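Local atomic coordinates of RIM-binding protein, isoform F (Drosophila melanogaster, PDB entry 4Z8A), a protein that probably serves as a scaffold at synaptic active zones, its third SH3 domain binding a peptide derived from the calcium channel Cacophony. Residues V35-Y48 against G59-L73. Residues are numbered along the deposited sequence; the frame is centred on the assembly and turned at random. Where two conformers were deposited one is given.
Sequences VELCFKTGEIILVY and GELDGVRGLVPSNFL
The carbonyl oxygen of Leu67 is gripped twice by segment 35-48: Leu37 N donates to Leu67 O at 2.9 Å, tilted 29° from the carbonyl plane, and the CA-H of Glu36 approaches the same oxygen. The same residue's amide, Leu67 N, donates to Val35 O at 2.8 Å in a nearly straight bond (170°), so the two bonds frame a single bridge between Glu36 and Leu67. The Glu36 carboxylate accepts hydrogen bonds from Ser27 and Asn29, bonds to Tyr21, and forms a salt bridge to a basic side chain of the bound peptide. Leu37 turns inward, its CG anti to the backbone N (chi1 -169°), and its methyls split: CD1 lies 3.6 Å from Val64 CG1, whereas CD2 packs against Leu61 CB and Val68 CG1. This is the core of an SH3 domain, with the end of the RT loop and the diverging turn, a type II turn from Lys40 to Glu43, folded over the distal hairpin, whose type I' turn spans Leu61 to Val64. Leu61 packs under the diverging turn; its CD2 meets Phe39 CB at 3.5 Å and Ile45 CD1 at 3.6 Å. Glu43 OE1 touches that methyl too, while its anti lone pair takes Lys40 N at 2.8 Å. Pro69 CD and Phe72 CB, the latter from the 3-10 segment 70-72, meet the Phe39 ring at its edge. Strands 44-48 and 59-61 pair antiparallel, Glu60 N donating to Leu46 O at 2.9 Å. On the Leu46 and Glu60 face, the Arg65 guanidinium lies over Glu60 CG and turns its edge to the Tyr48 hydroxyl end.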
ATOM      1  N   VAL A  35      -1.308   8.483  -9.318  1.00 11.99           N
ATOM      2  CA  VAL A  35      -0.200   7.746  -8.729  1.00 12.30           C
ATOM      3  C   VAL A  35      -0.573   6.554  -7.845  1.00 12.79           C
ATOM      4  O   VAL A  35       0.316   5.772  -7.507  1.00 10.16           O
ATOM      5  CB  VAL A  35       0.729   8.691  -7.906  1.00 16.46           C
ATOM      6  CG1 VAL A  35       1.188   9.916  -8.761  1.00 15.98           C
ATOM      7  CG2 VAL A  35       0.060   9.127  -6.627  1.00 13.75           C
ATOM      8  N   GLU A  36      -1.859   6.401  -7.517  1.00  8.14           N
ATOM      9  CA  GLU A  36      -2.309   5.315  -6.624  1.00 10.11           C
ATOM     10  C   GLU A  36      -2.960   4.160  -7.391  1.00 16.06           C
ATOM     11  O   GLU A  36      -3.511   4.333  -8.479  1.00 15.94           O
ATOM     12  CB  GLU A  36      -3.268   5.866  -5.550  1.00 10.32           C
ATOM     13  CG  GLU A  36      -2.588   6.884  -4.661  1.00 11.98           C
ATOM     14  CD  GLU A  36      -3.502   7.496  -3.601  1.00 12.57           C
ATOM     15  OE1 GLU A  36      -4.621   6.996  -3.410  1.00 11.97           O
ATOM     16  OE2 GLU A  36      -3.083   8.505  -3.005  1.00 11.04           O
ATOM     17  N   LEU A  37      -2.848   2.970  -6.816  1.00 11.02           N
ATOM     18  CA  LEU A  37      -3.340   1.741  -7.412  1.00 15.74           C
ATOM     19  C   LEU A  37      -4.727   1.382  -6.862  1.00 18.22           C
ATOM     20  O   LEU A  37      -4.989   1.559  -5.665  1.00 22.68           O
ATOM     21  CB  LEU A  37      -2.323   0.624  -7.133  1.00 15.88           C
ATOM     22  CG  LEU A  37      -2.366  -0.740  -7.805  1.00 26.60           C
ATOM     23  CD1 LEU A  37      -2.302  -0.581  -9.300  1.00 26.13           C
ATOM     24  CD2 LEU A  37      -1.166  -1.548  -7.315  1.00 20.20           C
ATOM     25  N   CYS A  38      -5.617   0.932  -7.749  1.00 15.22           N
ATOM     26  CA  CYS A  38      -6.924   0.418  -7.359  0.53 14.47           C
ATOM     27  C   CYS A  38      -6.845  -1.084  -7.031  1.00 13.36           C
ATOM     28  O   CYS A  38      -6.143  -1.819  -7.707  1.00 16.09           O
ATOM     29  CB  CYS A  38      -7.914   0.667  -8.498  0.53 20.70           C
ATOM     30  SG  CYS A  38      -9.627   0.334  -8.131  0.53 27.22           S
ATOM     31  N   PHE A  39      -7.570  -1.546  -6.007  1.00 11.55           N
ATOM     32  CA  PHE A  39      -7.585  -2.985  -5.731  1.00 10.16           C
ATOM     33  C   PHE A  39      -8.810  -3.403  -4.929  1.00 12.95           C
ATOM     34  O   PHE A  39      -9.543  -2.554  -4.418  1.00 13.25           O
ATOM     35  CB  PHE A  39      -6.304  -3.424  -4.997  1.00 12.79           C
ATOM     36  CG  PHE A  39      -6.005  -2.633  -3.741  1.00 10.79           C
ATOM     37  CD1 PHE A  39      -6.562  -2.991  -2.531  1.00 10.95           C
ATOM     38  CD2 PHE A  39      -5.170  -1.524  -3.788  1.00 10.01           C
ATOM     39  CE1 PHE A  39      -6.282  -2.277  -1.390  1.00 13.43           C
ATOM     40  CE2 PHE A  39      -4.883  -0.815  -2.666  1.00 13.65           C
ATOM     41  CZ  PHE A  39      -5.447  -1.189  -1.450  1.00 13.09           C
ATOM     42  N   LYS A  40      -9.015  -4.717  -4.832  0.66 13.66           N
ATOM     43  CA  LYS A  40     -10.167  -5.289  -4.133  0.66 14.37           C
ATOM     44  C   LYS A  40      -9.732  -6.221  -3.013  0.66 12.23           C
ATOM     45  O   LYS A  40      -8.662  -6.827  -3.058  0.66 12.02           O
ATOM     46  CB  LYS A  40     -11.068  -6.046  -5.114  0.66 15.61           C
ATOM     47  CG  LYS A  40     -11.676  -5.155  -6.216  0.66 16.57           C
ATOM     48  CD  LYS A  40     -12.782  -4.260  -5.676  0.66 15.43           C
ATOM     49  CE  LYS A  40     -13.486  -3.511  -6.809  0.66 27.11           C
ATOM     50  NZ  LYS A  40     -14.721  -2.826  -6.349  0.66 32.56           N
ATOM     51  N   THR A  41     -10.579  -6.335  -2.003  1.00 13.91           N
ATOM     52  CA  THR A  41     -10.329  -7.264  -0.907  1.00  9.23           C
ATOM     53  C   THR A  41      -9.916  -8.653  -1.407  1.00  9.60           C
ATOM     54  O   THR A  41     -10.548  -9.190  -2.304  1.00 13.94           O
ATOM     55  CB  THR A  41     -11.584  -7.406  -0.067  1.00 11.20           C
ATOM     56  OG1 THR A  41     -11.952  -6.122   0.440  1.00 13.23           O
ATOM     57  CG2 THR A  41     -11.378  -8.400   1.113  1.00 11.86           C
ATOM     58  N   GLY A  42      -8.870  -9.226  -0.823  1.00 12.70           N
ATOM     59  CA  GLY A  42      -8.452 -10.574  -1.221  1.00 10.48           C
ATOM     60  C   GLY A  42      -7.393 -10.598  -2.312  1.00 11.32           C
ATOM     61  O   GLY A  42      -6.743 -11.626  -2.512  1.00 14.08           O
ATOM     62  N   GLU A  43      -7.204  -9.478  -3.028  1.00 12.85           N
ATOM     63  CA  GLU A  43      -6.134  -9.447  -4.025  1.00 10.46           C
ATOM     64  C   GLU A  43      -4.803  -9.295  -3.329  1.00 13.13           C
ATOM     65  O   GLU A  43      -4.728  -8.704  -2.264  1.00 14.92           O
ATOM     66  CB  GLU A  43      -6.316  -8.298  -5.028  1.00  9.53           C
ATOM     67  CG  GLU A  43      -7.562  -8.436  -5.851  1.00 12.30           C
ATOM     68  CD  GLU A  43      -7.568  -7.501  -7.029  1.00 15.98           C
ATOM     69  OE1 GLU A  43      -7.854  -6.314  -6.841  1.00 15.03           O
ATOM     70  OE2 GLU A  43      -7.266  -7.959  -8.145  1.00 23.78           O
ATOM     71  N   ILE A  44      -3.753  -9.814  -3.943  1.00 11.97           N
ATOM     72  CA  ILE A  44      -2.427  -9.700  -3.351  0.71 11.42           C
ATOM     73  C   ILE A  44      -1.535  -8.756  -4.156  1.00 14.16           C
ATOM     74  O   ILE A  44      -1.397  -8.878  -5.366  1.00 12.82           O
ATOM     75  CB  ILE A  44      -1.763 -11.083  -3.209  0.71 17.10           C
ATOM     76  CG1 ILE A  44      -2.587 -11.928  -2.241  0.71 11.80           C
ATOM     77  CG2 ILE A  44      -0.343 -10.939  -2.695  0.71 11.59           C
ATOM     78  CD1 ILE A  44      -2.036 -13.320  -2.019  0.71 11.37           C
ATOM     79  N   ILE A  45      -0.948  -7.804  -3.436  1.00  9.34           N
ATOM     80  CA  ILE A  45      -0.094  -6.764  -4.001  0.57 11.67           C
ATOM     81  C   ILE A  45       1.361  -7.111  -3.769  1.00 12.58           C
ATOM     82  O   ILE A  45       1.739  -7.423  -2.650  1.00 12.31           O
ATOM     83  CB  ILE A  45      -0.365  -5.384  -3.343  0.57 12.18           C
ATOM     84  CG1 ILE A  45      -1.873  -5.126  -3.195  0.57 12.78           C
ATOM     85  CG2 ILE A  45       0.387  -4.256  -4.073  0.57 12.81           C
ATOM     86  CD1 ILE A  45      -2.635  -5.059  -4.477  0.57 13.08           C
ATOM     87  N   LEU A  46       2.180  -7.073  -4.819  1.00  8.84           N
ATOM     88  CA  LEU A  46       3.629  -7.190  -4.614  1.00 11.46           C
ATOM     89  C   LEU A  46       4.168  -5.823  -4.238  1.00 14.03           C
ATOM     90  O   LEU A  46       4.003  -4.866  -4.994  1.00 14.51           O
ATOM     91  CB  LEU A  46       4.341  -7.700  -5.874  1.00 10.58           C
ATOM     92  CG  LEU A  46       4.144  -9.176  -6.216  1.00 10.46           C
ATOM     93  CD1 LEU A  46       4.664  -9.466  -7.608  1.00 13.29           C
ATOM     94  CD2 LEU A  46       4.855 -10.055  -5.192  1.00 11.45           C
ATOM     95  N   VAL A  47       4.828  -5.733  -3.087  1.00 10.44           N
ATOM     96  CA  VAL A  47       5.293  -4.462  -2.553  1.00 14.43           C
ATOM     97  C   VAL A  47       6.824  -4.388  -2.617  1.00 13.81           C
ATOM     98  O   VAL A  47       7.512  -5.309  -2.205  1.00 13.88           O
ATOM     99  CB  VAL A  47       4.795  -4.286  -1.100  1.00 19.54           C
ATOM    100  CG1 VAL A  47       5.560  -3.205  -0.405  1.00 20.76           C
ATOM    101  CG2 VAL A  47       3.280  -4.029  -1.103  1.00 18.36           C
ATOM    102  N   TYR A  48       7.348  -3.291  -3.154  1.00 11.43           N
ATOM    103  CA  TYR A  48       8.782  -3.131  -3.368  1.00 12.98           C
ATOM    104  C   TYR A  48       9.390  -2.146  -2.383  1.00 16.04           C
ATOM    105  O   TYR A  48       9.029  -0.985  -2.382  1.00 15.03           O
ATOM    106  CB  TYR A  48       9.043  -2.647  -4.806  1.00 13.89           C
ATOM    107  CG  TYR A  48       8.486  -3.619  -5.806  1.00 16.18           C
ATOM    108  CD1 TYR A  48       7.158  -3.563  -6.216  1.00 18.44           C
ATOM    109  CD2 TYR A  48       9.271  -4.640  -6.294  1.00 21.65           C
ATOM    110  CE1 TYR A  48       6.652  -4.495  -7.089  1.00 16.59           C
ATOM    111  CE2 TYR A  48       8.776  -5.557  -7.170  1.00 23.35           C
ATOM    112  CZ  TYR A  48       7.482  -5.490  -7.560  1.00 22.50           C
ATOM    113  OH  TYR A  48       7.038  -6.443  -8.436  1.00 21.24           O
ATOM    114  N   GLY A  59       3.525  -0.565  -5.156  1.00 12.43           N
ATOM    115  CA  GLY A  59       3.004  -1.897  -5.385  1.00 13.18           C
ATOM    116  C   GLY A  59       2.762  -2.221  -6.850  1.00 15.49           C
ATOM    117  O   GLY A  59       2.711  -1.334  -7.698  1.00 13.22           O
ATOM    118  N   GLU A  60       2.601  -3.508  -7.123  1.00 12.31           N
ATOM    119  CA  GLU A  60       2.224  -4.000  -8.454  1.00 10.09           C
ATOM    120  C   GLU A  60       1.021  -4.895  -8.326  1.00 13.50           C
ATOM    121  O   GLU A  60       0.924  -5.675  -7.365  1.00 12.17           O
ATOM    122  CB  GLU A  60       3.364  -4.781  -9.096  1.00 12.97           C
ATOM    123  CG  GLU A  60       3.104  -5.197 -10.549  1.00 14.79           C
ATOM    124  CD  GLU A  60       2.324  -6.494 -10.708  1.00 22.07           C
ATOM    125  OE1 GLU A  60       2.157  -7.251  -9.710  1.00 17.13           O
ATOM    126  OE2 GLU A  60       1.887  -6.763 -11.851  1.00 21.17           O
ATOM    127  N   LEU A  61       0.112  -4.801  -9.287  1.00 11.84           N
ATOM    128  CA  LEU A  61      -1.052  -5.684  -9.299  1.00 12.95           C
ATOM    129  C   LEU A  61      -1.582  -5.812 -10.715  1.00 18.05           C
ATOM    130  O   LEU A  61      -1.945  -4.823 -11.340  1.00 18.25           O
ATOM    131  CB  LEU A  61      -2.148  -5.165  -8.352  1.00 14.85           C
ATOM    132  CG  LEU A  61      -3.507  -5.869  -8.440  1.00 13.78           C
ATOM    133  CD1 LEU A  61      -3.411  -7.359  -8.052  1.00 13.89           C
ATOM    134  CD2 LEU A  61      -4.564  -5.157  -7.558  1.00 11.03           C
ATOM    135  N   ASP A  62      -1.601  -7.041 -11.211  1.00 16.70           N
ATOM    136  CA  ASP A  62      -2.095  -7.349 -12.561  1.00 23.74           C
ATOM    137  C   ASP A  62      -1.576  -6.390 -13.645  1.00 20.35           C
ATOM    138  O   ASP A  62      -2.351  -5.862 -14.451  1.00 29.38           O
ATOM    139  CB  ASP A  62      -3.626  -7.367 -12.577  1.00 27.95           C
ATOM    140  CG  ASP A  62      -4.207  -8.553 -11.799  1.00 33.21           C
ATOM    141  OD1 ASP A  62      -3.618  -9.663 -11.858  1.00 33.17           O
ATOM    142  OD2 ASP A  62      -5.250  -8.378 -11.141  1.00 40.55           O
ATOM    143  N   GLY A  63      -0.270  -6.168 -13.663  1.00 17.27           N
ATOM    144  CA  GLY A  63       0.348  -5.414 -14.740  1.00 22.98           C
ATOM    145  C   GLY A  63       0.395  -3.911 -14.532  1.00 27.86           C
ATOM    146  O   GLY A  63       0.980  -3.196 -15.335  1.00 27.67           O
ATOM    147  N   VAL A  64      -0.223  -3.435 -13.457  1.00 14.52           N
ATOM    148  CA  VAL A  64      -0.250  -2.005 -13.121  1.00 21.54           C
ATOM    149  C   VAL A  64       0.557  -1.745 -11.846  1.00 20.84           C
ATOM    150  O   VAL A  64       0.481  -2.533 -10.910  1.00 14.83           O
ATOM    151  CB  VAL A  64      -1.688  -1.510 -12.904  1.00 22.02           C
ATOM    152  CG1 VAL A  64      -1.725   0.000 -12.811  1.00 24.55           C
ATOM    153  CG2 VAL A  64      -2.610  -2.000 -14.013  1.00 33.28           C
ATOM    154  N   ARG A  65       1.339  -0.666 -11.826  1.00 18.34           N
ATOM    155  CA  ARG A  65       2.120  -0.279 -10.654  1.00 17.70           C
ATOM    156  C   ARG A  65       1.644   1.056 -10.087  1.00 19.73           C
ATOM    157  O   ARG A  65       1.239   1.939 -10.834  1.00 17.81           O
ATOM    158  CB  ARG A  65       3.603  -0.203 -11.009  1.00 26.06           C
ATOM    159  CG  ARG A  65       4.141  -1.548 -11.410  1.00 30.33           C
ATOM    160  CD  ARG A  65       5.552  -1.503 -11.918  1.00 37.53           C
ATOM    161  NE  ARG A  65       5.856  -2.777 -12.565  1.00 44.55           N
ATOM    162  CZ  ARG A  65       6.408  -3.818 -11.948  1.00 47.05           C
ATOM    163  NH1 ARG A  65       6.737  -3.744 -10.661  1.00 34.52           N
ATOM    164  NH2 ARG A  65       6.634  -4.934 -12.622  1.00 43.61           N
ATOM    165  N   GLY A  66       1.667   1.194  -8.767  1.00 11.87           N
ATOM    166  CA  GLY A  66       1.290   2.456  -8.156  1.00 11.21           C
ATOM    167  C   GLY A  66       1.352   2.374  -6.656  1.00 12.13           C
ATOM    168  O   GLY A  66       1.522   1.288  -6.094  1.00 12.35           O
ATOM    169  N   LEU A  67       1.155   3.518  -6.004  1.00 11.09           N
ATOM    170  CA  LEU A  67       1.205   3.581  -4.558  1.00  9.60           C
ATOM    171  C   LEU A  67      -0.073   3.004  -3.942  1.00 10.03           C
ATOM    172  O   LEU A  67      -1.177   3.227  -4.437  1.00 13.31           O
ATOM    173  CB  LEU A  67       1.413   5.031  -4.101  1.00 13.56           C
ATOM    174  CG  LEU A  67       2.727   5.686  -4.544  1.00 17.63           C
ATOM    175  CD1 LEU A  67       2.745   7.161  -4.144  1.00 16.38           C
ATOM    176  CD2 LEU A  67       3.939   4.972  -3.967  1.00 17.27           C
ATOM    177  N   VAL A  68       0.102   2.275  -2.843  1.00 11.22           N
ATOM    178  CA  VAL A  68      -1.015   1.674  -2.111  1.00 10.05           C
ATOM    179  C   VAL A  68      -0.953   2.051  -0.625  1.00 11.75           C
ATOM    180  O   VAL A  68       0.122   2.092  -0.028  1.00 11.31           O
ATOM    181  CB  VAL A  68      -1.022   0.138  -2.274  1.00 18.26           C
ATOM    182  CG1 VAL A  68      -1.133  -0.233  -3.733  1.00 13.90           C
ATOM    183  CG2 VAL A  68       0.228  -0.460  -1.701  1.00 17.70           C
ATOM    184  N   PRO A  69      -2.109   2.367  -0.031  1.00 13.09           N
ATOM    185  CA  PRO A  69      -2.145   2.761   1.387  1.00 10.53           C
ATOM    186  C   PRO A  69      -1.897   1.572   2.323  1.00 11.38           C
ATOM    187  O   PRO A  69      -2.626   0.590   2.273  1.00 12.72           O
ATOM    188  CB  PRO A  69      -3.574   3.297   1.575  1.00 12.75           C
ATOM    189  CG  PRO A  69      -4.390   2.584   0.579  1.00 13.49           C
ATOM    190  CD  PRO A  69      -3.454   2.307  -0.631  1.00 14.93           C
ATOM    191  N   SER A  70      -0.875   1.676   3.162  1.00  9.73           N
ATOM    192  CA  SER A  70      -0.473   0.559   4.016  1.00 12.79           C
ATOM    193  C   SER A  70      -1.604   0.094   4.926  1.00 12.67           C
ATOM    194  O   SER A  70      -1.674  -1.078   5.281  1.00 10.23           O
ATOM    195  CB  SER A  70       0.743   0.956   4.847  1.00 12.55           C
ATOM    196  OG  SER A  70       0.452   2.097   5.657  1.00 11.55           O
ATOM    197  N   ASN A  71      -2.506   1.006   5.290  1.00 10.56           N
ATOM    198  CA  ASN A  71      -3.517   0.681   6.270  1.00 12.78           C
ATOM    199  C   ASN A  71      -4.685  -0.101   5.682  1.00 10.73           C
ATOM    200  O   ASN A  71      -5.573  -0.483   6.414  1.00 10.97           O
ATOM    201  CB  ASN A  71      -3.997   1.943   7.020  1.00 12.54           C
ATOM    202  CG  ASN A  71      -4.528   3.037   6.113  1.00 12.61           C
ATOM    203  OD1 ASN A  71      -4.201   3.108   4.933  1.00 12.54           O
ATOM    204  ND2 ASN A  71      -5.353   3.925   6.686  1.00 11.60           N
ATOM    205  N   PHE A  72      -4.647  -0.399   4.378  1.00  9.90           N
ATOM    206  CA  PHE A  72      -5.675  -1.225   3.767  1.00  9.46           C
ATOM    207  C   PHE A  72      -5.203  -2.675   3.585  1.00  8.66           C
ATOM    208  O   PHE A  72      -5.958  -3.515   3.112  1.00 10.20           O
ATOM    209  CB  PHE A  72      -6.105  -0.650   2.407  1.00  9.34           C
ATOM    210  CG  PHE A  72      -7.176   0.404   2.513  1.00  8.84           C
ATOM    211  CD1 PHE A  72      -6.930   1.576   3.197  1.00 11.40           C
ATOM    212  CD2 PHE A  72      -8.406   0.226   1.896  1.00 10.65           C
ATOM    213  CE1 PHE A  72      -7.916   2.555   3.318  1.00  9.64           C
ATOM    214  CE2 PHE A  72      -9.393   1.203   1.993  1.00 13.36           C
ATOM    215  CZ  PHE A  72      -9.147   2.365   2.713  1.00 13.99           C
ATOM    216  N   LEU A  73      -3.949  -2.933   3.945  1.00 11.19           N
ATOM    217  CA  LEU A  73      -3.307  -4.234   3.716  1.00  8.07           C
ATOM    218  C   LEU A  73      -3.087  -4.964   5.019  1.00 10.81           C
ATOM    219  O   LEU A  73      -3.058  -4.339   6.073  1.00 10.36           O
ATOM    220  CB  LEU A  73      -1.955  -4.047   3.023  1.00  8.91           C
ATOM    221  CG  LEU A  73      -2.046  -3.164   1.778  1.00  8.39           C
ATOM    222  CD1 LEU A  73      -0.647  -2.973   1.193  1.00 10.74           C
ATOM    223  CD2 LEU A  73      -2.997  -3.741   0.721  1.00 10.58           C
TER